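Local structure of mercuric reductase (Metallosphaera sedula, 4YWO) at residues A[62-67]-A[87-92]; A[186-191]-A[345-350]. The protein probably reduces mercuric ions to elemental mercury at the expense of NADPH, working as a homodimeric FAD-dependent flavoenzyme. All coordinates share one frame; numbering follows the deposited sequence.

Interaction 1: residues A[62-67]-A[87-92]; sequences KRMLYI and SSFQEK. With FAD (flavin-adenine dinucleotide), chain B.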
loop_
_atom_site.group_PDB
_atom_site.type_symbol
_atom_site.label_atom_id
_atom_site.label_comp_id
_atom_site.label_asym_id
_atom_site.label_seq_id
_atom_site.Cartn_x
_atom_site.Cartn_y
_atom_site.Cartn_z
ATOM N N LYS A 62 4.582 -1.808 -16.772
ATOM C CA LYS A 62 3.485 -1.600 -15.768
ATOM C C LYS A 62 2.297 -1.005 -16.448
ATOM O O LYS A 62 1.166 -1.244 -16.022
ATOM C CB LYS A 62 4.029 -0.831 -14.546
ATOM C CG LYS A 62 4.687 -1.756 -13.437
ATOM C CD LYS A 62 5.541 -2.998 -13.898
ATOM C CE LYS A 62 6.939 -2.858 -13.830
ATOM N NZ LYS A 62 7.446 -4.156 -14.391
ATOM N N ARG A 63 2.481 -0.140 -17.437
ATOM C CA ARG A 63 1.317 0.382 -18.122
ATOM C C ARG A 63 0.542 -0.728 -18.785
ATOM O O ARG A 63 -0.702 -0.777 -18.703
ATOM C CB ARG A 63 1.713 1.466 -19.130
ATOM C CG ARG A 63 0.566 1.953 -20.010
ATOM C CD ARG A 63 -0.483 2.705 -19.145
ATOM N NE ARG A 63 -1.366 3.411 -20.022
ATOM C CZ ARG A 63 -2.357 4.155 -19.589
ATOM N NH1 ARG A 63 -2.590 4.312 -18.296
ATOM N NH2 ARG A 63 -3.179 4.693 -20.503
ATOM N N MET A 64 1.242 -1.624 -19.496
ATOM C CA MET A 64 0.494 -2.670 -20.188
ATOM C C MET A 64 -0.152 -3.668 -19.199
ATOM O O MET A 64 -1.261 -4.176 -19.416
ATOM C CB MET A 64 1.361 -3.444 -21.117
ATOM C CG MET A 64 1.909 -2.647 -22.276
ATOM S SD MET A 64 0.655 -1.628 -23.129
ATOM C CE MET A 64 -0.537 -2.745 -23.587
ATOM N N LEU A 65 0.459 -3.895 -18.035
ATOM C CA LEU A 65 -0.173 -4.761 -17.043
ATOM C C LEU A 65 -1.382 -4.103 -16.438
ATOM O O LEU A 65 -2.355 -4.819 -16.141
ATOM C CB LEU A 65 0.836 -5.108 -15.862
ATOM C CG LEU A 65 1.907 -6.124 -16.270
ATOM C CD1 LEU A 65 3.052 -6.046 -15.288
ATOM C CD2 LEU A 65 1.311 -7.483 -16.231
ATOM N N TYR A 66 -1.390 -2.778 -16.311
ATOM C CA TYR A 66 -2.565 -1.995 -15.811
ATOM C C TYR A 66 -3.731 -2.155 -16.790
ATOM O O TYR A 66 -4.866 -2.501 -16.394
ATOM C CB TYR A 66 -2.192 -0.565 -15.558
ATOM C CG TYR A 66 -3.405 0.323 -15.376
ATOM C CD1 TYR A 66 -4.090 0.278 -14.220
ATOM C CD2 TYR A 66 -3.822 1.186 -16.395
ATOM C CE1 TYR A 66 -5.202 1.099 -14.080
ATOM C CE2 TYR A 66 -4.925 1.991 -16.251
ATOM C CZ TYR A 66 -5.625 1.873 -15.128
ATOM O OH TYR A 66 -6.746 2.744 -15.040
ATOM N N ILE A 67 -3.404 -1.942 -18.051
ATOM C CA ILE A 67 -4.448 -2.089 -19.131
ATOM C C ILE A 67 -4.976 -3.494 -19.119
ATOM O O ILE A 67 -6.223 -3.712 -19.156
ATOM C CB ILE A 67 -3.839 -1.794 -20.491
ATOM C CG1 ILE A 67 -3.581 -0.328 -20.531
ATOM C CG2 ILE A 67 -4.906 -2.099 -21.568
ATOM C CD1 ILE A 67 -2.851 0.061 -21.722
ATOM N N SER A 87 -4.008 -1.603 -30.340
ATOM C CA SER A 87 -3.591 -0.221 -30.312
ATOM C C SER A 87 -3.107 0.278 -28.948
ATOM O O SER A 87 -2.499 1.321 -28.847
ATOM C CB SER A 87 -4.713 0.721 -30.818
ATOM O OG SER A 87 -5.827 0.709 -29.950
ATOM N N SER A 88 -3.491 -0.430 -27.867
ATOM C CA SER A 88 -3.051 0.015 -26.546
ATOM C C SER A 88 -1.524 -0.027 -26.414
ATOM O O SER A 88 -0.991 0.702 -25.606
ATOM C CB SER A 88 -3.748 -0.783 -25.433
ATOM O OG SER A 88 -3.418 -2.161 -25.603
ATOM N N PHE A 89 -0.860 -0.854 -27.191
ATOM C CA PHE A 89 0.670 -0.840 -27.161
ATOM C C PHE A 89 1.222 0.448 -27.739
ATOM O O PHE A 89 2.116 1.136 -27.162
ATOM C CB PHE A 89 1.266 -2.026 -27.869
ATOM C CG PHE A 89 1.139 -3.353 -27.168
ATOM C CD1 PHE A 89 2.060 -3.737 -26.193
ATOM C CD2 PHE A 89 0.124 -4.262 -27.489
ATOM C CE1 PHE A 89 1.940 -5.006 -25.570
ATOM C CE2 PHE A 89 0.013 -5.493 -26.871
ATOM C CZ PHE A 89 0.918 -5.856 -25.874
ATOM N N GLN A 90 0.593 0.888 -28.840
ATOM C CA GLN A 90 0.959 2.183 -29.387
ATOM C C GLN A 90 0.511 3.389 -28.540
ATOM O O GLN A 90 1.265 4.308 -28.379
ATOM C CB GLN A 90 0.467 2.289 -30.864
ATOM C CG GLN A 90 1.025 3.495 -31.616
ATOM C CD GLN A 90 0.063 4.659 -31.686
ATOM O OE1 GLN A 90 -1.081 4.505 -32.113
ATOM N NE2 GLN A 90 0.528 5.844 -31.296
ATOM N N GLU A 91 -0.648 3.384 -27.884
ATOM C CA GLU A 91 -1.054 4.439 -26.983
ATOM C C GLU A 91 -0.073 4.718 -25.847
ATOM O O GLU A 91 0.099 5.845 -25.430
ATOM C CB GLU A 91 -2.458 4.171 -26.382
ATOM C CG GLU A 91 -2.698 4.963 -25.059
ATOM C CD GLU A 91 -3.897 4.549 -24.172
ATOM O OE1 GLU A 91 -4.108 3.330 -23.834
ATOM O OE2 GLU A 91 -4.618 5.495 -23.739
ATOM N N LYS A 92 0.505 3.640 -25.293
ATOM C CA LYS A 92 1.477 3.672 -24.178
ATOM C C LYS A 92 2.712 4.428 -24.616
ATOM O O LYS A 92 3.399 5.071 -23.792
ATOM C CB LYS A 92 1.835 2.213 -23.806
ATOM C CG LYS A 92 3.344 1.948 -23.606
ATOM C CD LYS A 92 3.521 0.491 -23.401
ATOM C CE LYS A 92 3.850 -0.248 -24.679
ATOM N NZ LYS A 92 4.891 0.385 -25.515
HETATM P PA FAD B . 20.549 1.532 -17.934
HETATM O O1A FAD B . 19.372 2.442 -17.676
HETATM O O2A FAD B . 20.485 0.516 -19.050
HETATM O O5B FAD B . 21.853 2.449 -18.162
HETATM C C5B FAD B . 22.697 2.240 -19.292
HETATM C C4B FAD B . 22.596 3.437 -20.229
HETATM O O4B FAD B . 23.905 3.941 -20.510
HETATM C C3B FAD B . 21.950 3.052 -21.549
HETATM O O3B FAD B . 20.759 3.816 -21.755
HETATM C C2B FAD B . 22.966 3.371 -22.628
HETATM O O2B FAD B . 22.431 4.343 -23.532
HETATM C C1B FAD B . 24.182 3.938 -21.914
HETATM N N9A FAD B . 25.366 3.087 -22.189
HETATM C C8A FAD B . 25.431 1.753 -22.025
HETATM N N7A FAD B . 26.656 1.276 -22.366
HETATM C C5A FAD B . 27.402 2.325 -22.760
HETATM C C6A FAD B . 28.787 2.527 -23.248
HETATM N N6A FAD B . 29.640 1.484 -23.386
HETATM N N1A FAD B . 29.169 3.788 -23.550
HETATM C C2A FAD B . 28.331 4.832 -23.417
HETATM N N3A FAD B . 27.063 4.722 -22.980
HETATM C C4A FAD B . 26.548 3.516 -22.641
HETATM N N1 FAD B . 12.978 -2.336 -12.149
HETATM C C2 FAD B . 12.139 -1.953 -11.154
HETATM O O2 FAD B . 12.628 -1.509 -10.093
HETATM N N3 FAD B . 10.800 -2.032 -11.263
HETATM C C4 FAD B . 10.199 -2.496 -12.364
HETATM O O4 FAD B . 8.951 -2.556 -12.435
HETATM C C4X FAD B . 11.045 -2.936 -13.500
HETATM N N5 FAD B . 10.515 -3.416 -14.647
HETATM C C5X FAD B . 11.315 -3.809 -15.666
HETATM C C6 FAD B . 10.747 -4.300 -16.836
HETATM C C7 FAD B . 11.561 -4.707 -17.888
HETATM C C7M FAD B . 10.943 -5.238 -19.155
HETATM C C8 FAD B . 13.040 -4.618 -17.763
HETATM C C8M FAD B . 13.919 -5.059 -18.903
HETATM C C9 FAD B . 13.612 -4.128 -16.595
HETATM C C9A FAD B . 12.798 -3.721 -15.544
HETATM N N10 FAD B . 13.369 -3.224 -14.356
HETATM C C10 FAD B . 12.509 -2.823 -13.316
HETATM C "C1'" FAD B . 14.823 -3.125 -14.206
HETATM C "C2'" FAD B . 15.256 -1.676 -14.394
HETATM O "O2'" FAD B . 14.718 -1.172 -15.621
HETATM C "C3'" FAD B . 16.776 -1.560 -14.420
HETATM O "O3'" FAD B . 17.324 -2.207 -13.267
HETATM C "C4'" FAD B . 17.211 -0.100 -14.438
HETATM O "O4'" FAD B . 16.827 0.499 -15.681
HETATM C "C5'" FAD B . 18.719 0.024 -14.260
HETATM O "O5'" FAD B . 19.165 1.259 -14.816
HETATM P P FAD B . 20.723 1.492 -15.144
HETATM O O1P FAD B . 20.946 2.973 -15.347
HETATM O O2P FAD B . 21.540 0.741 -14.121
HETATM O O3P FAD B . 20.897 0.758 -16.566
#
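M64 reaches from helix 58-78 onto the ring of F89 in helix 87-110, a Met-aromatic contact between two helices of the FAD-binding part of a pyridine nucleotide-disulfide oxidoreductase. The short segments run roughly antiparallel, 138° apart, with axes no closer than 10.2 Å, so side chains do the joining. The tight part is built round M64. Its methyl CE sits over the middle of one ring face, 3.8 Å from the F89 centroid and only 11° off the ring normal: a CH-pi contact. M64 SD stands farther out, 4.5 Å from the F89 centroid and oblique. Bends at both chi2 and chi3 curl the thioether so that CE drops onto the ring. S88, modelled in two positions, flanks the methyl; in one of them its OG is hydrogen-bonded to P85 O. Across the methionine runs the aliphatic part of K92, whose CD packs 3.6 Å from M64 SD; its NZ turns back to F89 O in a weak bond. M192 and M196 add further cover to M64.

The side toward E91, which is exposed, is looser. I67 CD1 rests against S88 CB, and beyond it the carboxylate of E91 meets the edge of the R63 guanidinium, the two planes 66° apart. The firmer hold on R63 comes from the second subunit, where I383 O and N385 OD1 both accept from NH1. E91 approaches the other terminal nitrogen: R63 NH2 lies 3.6 Å from E91 OE2, a long salt bridge.

Interaction 2: residues A[186-191]-A[345-350]; sequences ALEFAQ and IFTQPN. With FAD (flavin-adenine dinucleotide), chain B.
The F346 ring takes E188 OE2 at its edge, near the ring plane, with the carboxylate turned 57° from it; the flavin carbonyl O4 lies obliquely, 3.7 Å from F346 CE2. The F189 ring, on the helix, has the flavin methyl C7M at its edge. E188 OE2 also accepts from F346 N at 2.9 Å in a nearly straight bond (176°), met on the anti side and tilted out of the carboxylate plane. One turn on, the Q191 amide grips the backbone of Q348 twice: OE1 takes Q348 N at 2.9 Å on a lone pair in the carbonyl plane, and NE2 gives to Q348 O at 3.0 Å. The chain of Q191, fully extended from chi1 178°, carries the amide out to both groups. This docks helix 184-194 of the nucleotide-binding half on the loop between strands 343-345 and 350-355 of the dimerisation domain. A water lies within bonding distance of both Q191 OE1 and F346 O, with more acceptors around it than protons to give. Within the loop, where the peptide before P349 is cis, N350 ND2 donates to T347 O and T347 OG1 to P349 O. Beside the polar grip, L187 CD1 meets I345 CD1 at 4.1 Å.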
loop_
_atom_site.group_PDB
_atom_site.type_symbol
_atom_site.label_atom_id
_atom_site.label_comp_id
_atom_site.label_asym_id
_atom_site.label_seq_id
_atom_site.Cartn_x
_atom_site.Cartn_y
_atom_site.Cartn_z
ATOM N N ALA A 186 9.404 -13.130 -17.001
ATOM C CA ALA A 186 8.513 -14.122 -17.587
ATOM C C ALA A 186 7.105 -14.119 -17.047
ATOM O O ALA A 186 6.126 -14.272 -17.800
ATOM C CB ALA A 186 9.109 -15.514 -17.407
ATOM N N LEU A 187 6.984 -14.036 -15.747
ATOM C CA LEU A 187 5.679 -13.980 -15.092
ATOM C C LEU A 187 4.877 -12.747 -15.554
ATOM O O LEU A 187 3.659 -12.882 -15.831
ATOM C CB LEU A 187 5.766 -14.073 -13.554
ATOM C CG LEU A 187 6.487 -15.266 -13.010
ATOM C CD1 LEU A 187 6.459 -15.113 -11.459
ATOM C CD2 LEU A 187 5.984 -16.575 -13.390
ATOM N N GLU A 188 5.485 -11.615 -15.513
ATOM C CA GLU A 188 4.794 -10.410 -15.933
ATOM C C GLU A 188 4.318 -10.444 -17.395
ATOM O O GLU A 188 3.217 -10.191 -17.695
ATOM C CB GLU A 188 5.644 -9.184 -15.679
ATOM C CG GLU A 188 5.796 -8.828 -14.170
ATOM C CD GLU A 188 6.600 -7.557 -13.911
ATOM O OE1 GLU A 188 7.093 -6.949 -14.923
ATOM O OE2 GLU A 188 6.797 -7.142 -12.685
ATOM N N PHE A 189 5.234 -10.816 -18.311
ATOM C CA PHE A 189 4.799 -10.878 -19.725
ATOM C C PHE A 189 3.836 -11.975 -19.969
ATOM O O PHE A 189 2.945 -11.858 -20.833
ATOM C CB PHE A 189 6.059 -10.994 -20.674
ATOM C CG PHE A 189 6.785 -9.699 -20.849
ATOM C CD1 PHE A 189 6.260 -8.754 -21.717
ATOM C CD2 PHE A 189 8.026 -9.453 -20.290
ATOM C CE1 PHE A 189 6.811 -7.532 -21.871
ATOM C CE2 PHE A 189 8.655 -8.196 -20.531
ATOM C CZ PHE A 189 7.975 -7.222 -21.280
ATOM N N ALA A 190 3.976 -13.146 -19.325
ATOM C CA ALA A 190 2.994 -14.194 -19.498
ATOM C C ALA A 190 1.614 -13.767 -19.050
ATOM O O ALA A 190 0.614 -14.023 -19.765
ATOM C CB ALA A 190 3.380 -15.473 -18.815
ATOM N N GLN A 191 1.473 -13.110 -17.911
ATOM C CA GLN A 191 0.197 -12.647 -17.503
ATOM C C GLN A 191 -0.328 -11.548 -18.442
ATOM O O GLN A 191 -1.465 -11.575 -18.812
ATOM C CB GLN A 191 0.224 -12.112 -16.071
ATOM C CG GLN A 191 -1.142 -11.589 -15.677
ATOM C CD GLN A 191 -1.202 -11.256 -14.156
ATOM O OE1 GLN A 191 -1.182 -10.040 -13.850
ATOM N NE2 GLN A 191 -1.709 -12.182 -13.421
ATOM N N ILE A 345 7.188 -8.248 -8.106
ATOM C CA ILE A 345 6.636 -8.773 -9.394
ATOM C C ILE A 345 5.257 -8.258 -9.511
ATOM O O ILE A 345 4.358 -8.558 -8.689
ATOM C CB ILE A 345 6.741 -10.313 -9.413
ATOM C CG1 ILE A 345 8.133 -10.786 -9.264
ATOM C CG2 ILE A 345 6.159 -10.828 -10.748
ATOM C CD1 ILE A 345 8.325 -12.281 -9.118
ATOM N N PHE A 346 4.953 -7.465 -10.526
ATOM C CA PHE A 346 3.716 -6.702 -10.642
ATOM C C PHE A 346 2.620 -7.461 -11.432
ATOM O O PHE A 346 1.773 -6.842 -12.042
ATOM C CB PHE A 346 3.984 -5.356 -11.276
ATOM C CG PHE A 346 4.709 -4.370 -10.401
ATOM C CD1 PHE A 346 3.967 -3.559 -9.493
ATOM C CD2 PHE A 346 6.062 -4.163 -10.448
ATOM C CE1 PHE A 346 4.613 -2.662 -8.646
ATOM C CE2 PHE A 346 6.663 -3.214 -9.622
ATOM C CZ PHE A 346 5.906 -2.446 -8.768
ATOM N N THR A 347 2.624 -8.808 -11.384
ATOM C CA THR A 347 1.448 -9.513 -11.665
ATOM C C THR A 347 0.297 -9.063 -10.723
ATOM O O THR A 347 0.528 -8.423 -9.758
ATOM C CB THR A 347 1.662 -11.011 -11.481
ATOM O OG1 THR A 347 2.278 -11.303 -10.203
ATOM C CG2 THR A 347 2.628 -11.586 -12.570
ATOM N N GLN A 348 -0.883 -9.525 -11.051
ATOM C CA GLN A 348 -2.042 -9.412 -10.148
ATOM C C GLN A 348 -2.370 -10.828 -9.751
ATOM O O GLN A 348 -2.737 -11.698 -10.591
ATOM C CB GLN A 348 -3.217 -8.861 -10.886
ATOM C CG GLN A 348 -4.456 -8.779 -9.947
ATOM C CD GLN A 348 -5.610 -8.144 -10.573
ATOM O OE1 GLN A 348 -5.891 -8.384 -11.781
ATOM N NE2 GLN A 348 -6.359 -7.304 -9.792
ATOM N N PRO A 349 -2.368 -11.170 -8.468
ATOM C CA PRO A 349 -1.846 -10.340 -7.330
ATOM C C PRO A 349 -0.344 -10.193 -7.418
ATOM O O PRO A 349 0.317 -10.972 -8.147
ATOM C CB PRO A 349 -2.250 -11.123 -6.124
ATOM C CG PRO A 349 -2.144 -12.559 -6.556
ATOM C CD PRO A 349 -2.720 -12.524 -7.983
ATOM N N ASN A 350 0.170 -9.212 -6.717
ATOM C CA ASN A 350 1.606 -8.927 -6.667
ATOM C C ASN A 350 2.370 -9.970 -5.815
ATOM O O ASN A 350 1.807 -10.648 -4.913
ATOM C CB ASN A 350 1.901 -7.615 -6.020
ATOM C CG ASN A 350 1.354 -6.353 -6.652
ATOM O OD1 ASN A 350 1.264 -5.325 -5.945
ATOM N ND2 ASN A 350 0.926 -6.375 -7.905
HETATM P PA FAD B . 20.549 1.532 -17.934
HETATM O O1A FAD B . 19.372 2.442 -17.676
HETATM O O2A FAD B . 20.485 0.516 -19.050
HETATM O O5B FAD B . 21.853 2.449 -18.162
HETATM C C5B FAD B . 22.697 2.240 -19.292
HETATM C C4B FAD B . 22.596 3.437 -20.229
HETATM O O4B FAD B . 23.905 3.941 -20.510
HETATM C C3B FAD B . 21.950 3.052 -21.549
HETATM O O3B FAD B . 20.759 3.816 -21.755
HETATM C C2B FAD B . 22.966 3.371 -22.628
HETATM O O2B FAD B . 22.431 4.343 -23.532
HETATM C C1B FAD B . 24.182 3.938 -21.914
HETATM N N9A FAD B . 25.366 3.087 -22.189
HETATM C C8A FAD B . 25.431 1.753 -22.025
HETATM N N7A FAD B . 26.656 1.276 -22.366
HETATM C C5A FAD B . 27.402 2.325 -22.760
HETATM C C6A FAD B . 28.787 2.527 -23.248
HETATM N N6A FAD B . 29.640 1.484 -23.386
HETATM N N1A FAD B . 29.169 3.788 -23.550
HETATM C C2A FAD B . 28.331 4.832 -23.417
HETATM N N3A FAD B . 27.063 4.722 -22.980
HETATM C C4A FAD B . 26.548 3.516 -22.641
HETATM N N1 FAD B . 12.978 -2.336 -12.149
HETATM C C2 FAD B . 12.139 -1.953 -11.154
HETATM O O2 FAD B . 12.628 -1.509 -10.093
HETATM N N3 FAD B . 10.800 -2.032 -11.263
HETATM C C4 FAD B . 10.199 -2.496 -12.364
HETATM O O4 FAD B . 8.951 -2.556 -12.435
HETATM C C4X FAD B . 11.045 -2.936 -13.500
HETATM N N5 FAD B . 10.515 -3.416 -14.647
HETATM C C5X FAD B . 11.315 -3.809 -15.666
HETATM C C6 FAD B . 10.747 -4.300 -16.836
HETATM C C7 FAD B . 11.561 -4.707 -17.888
HETATM C C7M FAD B . 10.943 -5.238 -19.155
HETATM C C8 FAD B . 13.040 -4.618 -17.763
HETATM C C8M FAD B . 13.919 -5.059 -18.903
HETATM C C9 FAD B . 13.612 -4.128 -16.595
HETATM C C9A FAD B . 12.798 -3.721 -15.544
HETATM N N10 FAD B . 13.369 -3.224 -14.356
HETATM C C10 FAD B . 12.509 -2.823 -13.316
HETATM C "C1'" FAD B . 14.823 -3.125 -14.206
HETATM C "C2'" FAD B . 15.256 -1.676 -14.394
HETATM O "O2'" FAD B . 14.718 -1.172 -15.621
HETATM C "C3'" FAD B . 16.776 -1.560 -14.420
HETATM O "O3'" FAD B . 17.324 -2.207 -13.267
HETATM C "C4'" FAD B . 17.211 -0.100 -14.438
HETATM O "O4'" FAD B . 16.827 0.499 -15.681
HETATM C "C5'" FAD B . 18.719 0.024 -14.260
HETATM O "O5'" FAD B . 19.165 1.259 -14.816
HETATM P P FAD B . 20.723 1.492 -15.144
HETATM O O1P FAD B . 20.946 2.973 -15.347
HETATM O O2P FAD B . 21.540 0.741 -14.121
HETATM O O3P FAD B . 20.897 0.758 -16.566
HETATM O O HOH W 1 -0.827 -7.262 -13.369
#

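Interactions 1 and 2 lie with centres 14 Å apart and meet at a charge pair: K62 NZ, on the helix of interaction 1, forms a salt bridge with E188 OE1 of interaction 2, 2.9 Å away. K62 NZ also donates to FAD N5 at 3.2 Å, though the lysine end is modelled too close to the flavin and its exact geometry is doubtful. The arrangement is consistent with E188 acting as a second-shell residue that orients the FAD-binding K62. A second joint is K62 CD against F346 CD2, 3.7 Å apart. L65 fills in beside them, L65 CD1 3.6 Å from F346 O. F437 O of the second subunit also bonds to FAD, placing both contacts beside a pocket completed by the dimer.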